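Side-chain contact in class II aldolase/adducin domain protein (Pseudomonas syringae pv. phaseolicola 1448A, PDB 3OCR), which is of unestablished activity but belongs to the class II aldolase/adducin family and possibly binds actin filaments: residues Ile134-Gln139 with Tyr211-Gln216. Sequence-based numbering, arbitrary orientation. Where two conformers were deposited one is given.
Sequences IAVSAQ and YACNIQ
Gln216 NE2 is gripped by two carbonyl oxygens, Gly142 O and the side-chain Gln139 OE1, the latter 2.9 Å from Gln216 NE2. This second bond is bent, with an N-H...O angle of 133°. Gln139 OE1 lies in the Gln216 amide plane, whereas the donor is tilted 29° from the carbonyl plane of Gln139; the two amides are thus not coplanar. Both glutamine chains are extended beyond CG and run past each other in opposite directions. Val136 lies against the Gln216 end of this pair: its CG1 is 3.8 Å from Gln216 NE2, and its CG2 is 3.9 Å from Gln216 CD. With CG1 anti to the backbone N (chi1 177°), that methyl is set against the amide nitrogen, while CG2, anti to the carbonyl carbon, reaches Cys213 as well, meeting Cys213 CB at 3.6 Å and Cys213 SG at 3.7 Å. The backbones approach to 6.3 Å between Val136 CA and Cys213 CA, where helix 131-137 packs on helix 199-219. Gln216 OE1 accepts from Leu144 N, so both ends of that amide bind the loop following Gln139. Gln139 NE2 donates to Gln220 OE1 and to Ala219 O of the second subunit. The buried amides consequently have partners at every polar atom, and their bonds fix both amide orientations while tying the loop after helix 131-137 to helix 199-219 and to the second subunit.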
ATOM      1  N   ILE A 134     -11.773   4.048  10.051  1.00 19.40           N
ATOM      2  CA  ILE A 134     -13.068   3.377  10.061  1.00 19.01           C
ATOM      3  C   ILE A 134     -12.921   1.955  10.615  1.00 18.91           C
ATOM      4  O   ILE A 134     -13.736   1.511  11.407  1.00 19.11           O
ATOM      5  CB  ILE A 134     -13.726   3.382   8.677  1.00 19.21           C
ATOM      6  CG1 ILE A 134     -13.875   4.830   8.161  1.00 19.72           C
ATOM      7  CG2 ILE A 134     -15.054   2.650   8.699  1.00 20.23           C
ATOM      8  CD1 ILE A 134     -14.341   4.888   6.751  1.00 21.61           C
ATOM      9  N   ALA A 135     -11.843   1.262  10.232  1.00 18.90           N
ATOM     10  CA  ALA A 135     -11.619  -0.101  10.691  1.00 18.89           C
ATOM     11  C   ALA A 135     -11.553  -0.174  12.221  1.00 18.90           C
ATOM     12  O   ALA A 135     -12.222  -1.022  12.885  1.00 18.91           O
ATOM     13  CB  ALA A 135     -10.318  -0.659  10.050  1.00 18.88           C
ATOM     14  N   VAL A 136     -10.728   0.691  12.796  1.00 18.88           N
ATOM     15  CA  VAL A 136     -10.691   0.779  14.267  1.00 19.28           C
ATOM     16  C   VAL A 136     -12.053   1.180  14.847  1.00 19.38           C
ATOM     17  O   VAL A 136     -12.490   0.598  15.876  1.00 19.93           O
ATOM     18  CB  VAL A 136      -9.549   1.689  14.811  1.00 19.50           C
ATOM     19  CG1 VAL A 136      -9.655   1.773  16.340  1.00 20.23           C
ATOM     20  CG2 VAL A 136      -8.155   1.121  14.431  1.00 19.84           C
ATOM     21  N   SER A 137     -12.717   2.144  14.204  0.50 19.57           N
ATOM     22  CA  SER A 137     -14.096   2.511  14.572  0.50 19.98           C
ATOM     23  C   SER A 137     -15.018   1.294  14.670  0.50 20.21           C
ATOM     24  O   SER A 137     -15.903   1.264  15.520  0.50 20.42           O
ATOM     25  CB  SER A 137     -14.710   3.486  13.572  0.50 19.94           C
ATOM     26  OG  SER A 137     -13.827   4.556  13.275  0.50 21.31           O
ATOM     27  N   ALA A 138     -14.822   0.320  13.778  1.00 20.03           N
ATOM     28  CA  ALA A 138     -15.748  -0.812  13.635  1.00 20.66           C
ATOM     29  C   ALA A 138     -15.536  -1.932  14.654  1.00 21.24           C
ATOM     30  O   ALA A 138     -16.241  -2.954  14.613  1.00 21.45           O
ATOM     31  CB  ALA A 138     -15.668  -1.368  12.221  1.00 20.76           C
ATOM     32  N   GLN A 139     -14.571  -1.765  15.562  1.00 21.93           N
ATOM     33  CA  GLN A 139     -14.221  -2.832  16.520  1.00 22.58           C
ATOM     34  C   GLN A 139     -14.707  -2.563  17.954  1.00 23.40           C
ATOM     35  O   GLN A 139     -14.589  -1.433  18.449  1.00 22.57           O
ATOM     36  CB  GLN A 139     -12.693  -3.065  16.518  1.00 22.94           C
ATOM     37  CG  GLN A 139     -12.139  -3.412  15.128  1.00 22.65           C
ATOM     38  CD  GLN A 139     -10.634  -3.562  15.087  1.00 21.71           C
ATOM     39  OE1 GLN A 139      -9.915  -3.260  16.057  1.00 22.00           O
ATOM     40  NE2 GLN A 139     -10.140  -3.964  13.933  1.00 20.85           N
ATOM     41  N   TYR A 211      -2.236   7.475  12.365  1.00 19.41           N
ATOM     42  CA  TYR A 211      -1.100   6.558  12.480  1.00 19.39           C
ATOM     43  C   TYR A 211      -1.328   5.465  13.531  1.00 19.05           C
ATOM     44  O   TYR A 211      -1.003   4.307  13.296  1.00 19.31           O
ATOM     45  CB  TYR A 211       0.187   7.291  12.783  1.00 19.86           C
ATOM     46  CG  TYR A 211       1.434   6.483  12.374  1.00 23.11           C
ATOM     47  CD1 TYR A 211       1.462   5.747  11.176  1.00 26.68           C
ATOM     48  CD2 TYR A 211       2.569   6.466  13.170  1.00 26.11           C
ATOM     49  CE1 TYR A 211       2.609   5.016  10.790  1.00 28.51           C
ATOM     50  CE2 TYR A 211       3.715   5.753  12.794  1.00 27.57           C
ATOM     51  CZ  TYR A 211       3.732   5.042  11.606  1.00 28.08           C
ATOM     52  OH  TYR A 211       4.861   4.338  11.248  1.00 29.33           O
ATOM     53  N   ALA A 212      -1.831   5.848  14.690  1.00 19.15           N
ATOM     54  CA  ALA A 212      -2.160   4.840  15.725  1.00 18.93           C
ATOM     55  C   ALA A 212      -3.081   3.778  15.127  1.00 18.87           C
ATOM     56  O   ALA A 212      -2.863   2.592  15.340  1.00 19.70           O
ATOM     57  CB  ALA A 212      -2.784   5.500  16.955  1.00 19.01           C
ATOM     58  N   CYS A 213      -4.081   4.186  14.344  1.00 18.87           N
ATOM     59  CA  CYS A 213      -4.951   3.215  13.703  1.00 18.86           C
ATOM     60  C   CYS A 213      -4.234   2.346  12.669  1.00 18.85           C
ATOM     61  O   CYS A 213      -4.474   1.158  12.659  1.00 18.99           O
ATOM     62  CB  CYS A 213      -6.208   3.837  13.080  1.00 18.86           C
ATOM     63  SG  CYS A 213      -7.277   4.719  14.240  1.00 19.97           S
ATOM     64  N   ASN A 214      -3.397   2.929  11.796  1.00 19.03           N
ATOM     65  CA  ASN A 214      -2.600   2.127  10.864  1.00 19.70           C
ATOM     66  C   ASN A 214      -1.867   0.969  11.581  1.00 19.17           C
ATOM     67  O   ASN A 214      -1.811  -0.184  11.109  1.00 19.76           O
ATOM     68  CB  ASN A 214      -1.491   2.967  10.200  1.00 20.61           C
ATOM     69  CG  ASN A 214      -1.998   4.138   9.358  1.00 23.60           C
ATOM     70  OD1 ASN A 214      -1.300   5.161   9.258  1.00 27.96           O
ATOM     71  ND2 ASN A 214      -3.136   3.976   8.676  1.00 26.50           N
ATOM     72  N   ILE A 215      -1.252   1.313  12.695  1.00 18.87           N
ATOM     73  CA  ILE A 215      -0.399   0.432  13.404  1.00 18.88           C
ATOM     74  C   ILE A 215      -1.303  -0.659  14.016  1.00 18.87           C
ATOM     75  O   ILE A 215      -0.930  -1.829  14.025  1.00 19.17           O
ATOM     76  CB  ILE A 215       0.333   1.185  14.571  1.00 18.89           C
ATOM     77  CG1 ILE A 215       1.475   2.058  14.054  1.00 19.18           C
ATOM     78  CG2 ILE A 215       0.838   0.178  15.609  1.00 18.90           C
ATOM     79  CD1 ILE A 215       1.836   3.195  15.042  1.00 21.23           C
ATOM     80  N   GLN A 216      -2.475  -0.276  14.498  1.00 18.86           N
ATOM     81  CA  GLN A 216      -3.367  -1.286  15.191  1.00 18.86           C
ATOM     82  C   GLN A 216      -3.818  -2.409  14.241  1.00 18.86           C
ATOM     83  O   GLN A 216      -3.893  -3.591  14.627  1.00 19.14           O
ATOM     84  CB  GLN A 216      -4.640  -0.637  15.700  1.00 18.93           C
ATOM     85  CG  GLN A 216      -5.604  -1.726  16.431  1.00 19.02           C
ATOM     86  CD  GLN A 216      -6.651  -1.061  17.313  1.00 19.39           C
ATOM     87  OE1 GLN A 216      -6.338  -0.148  18.080  1.00 21.34           O
ATOM     88  NE2 GLN A 216      -7.891  -1.502  17.205  1.00 19.54           N
TER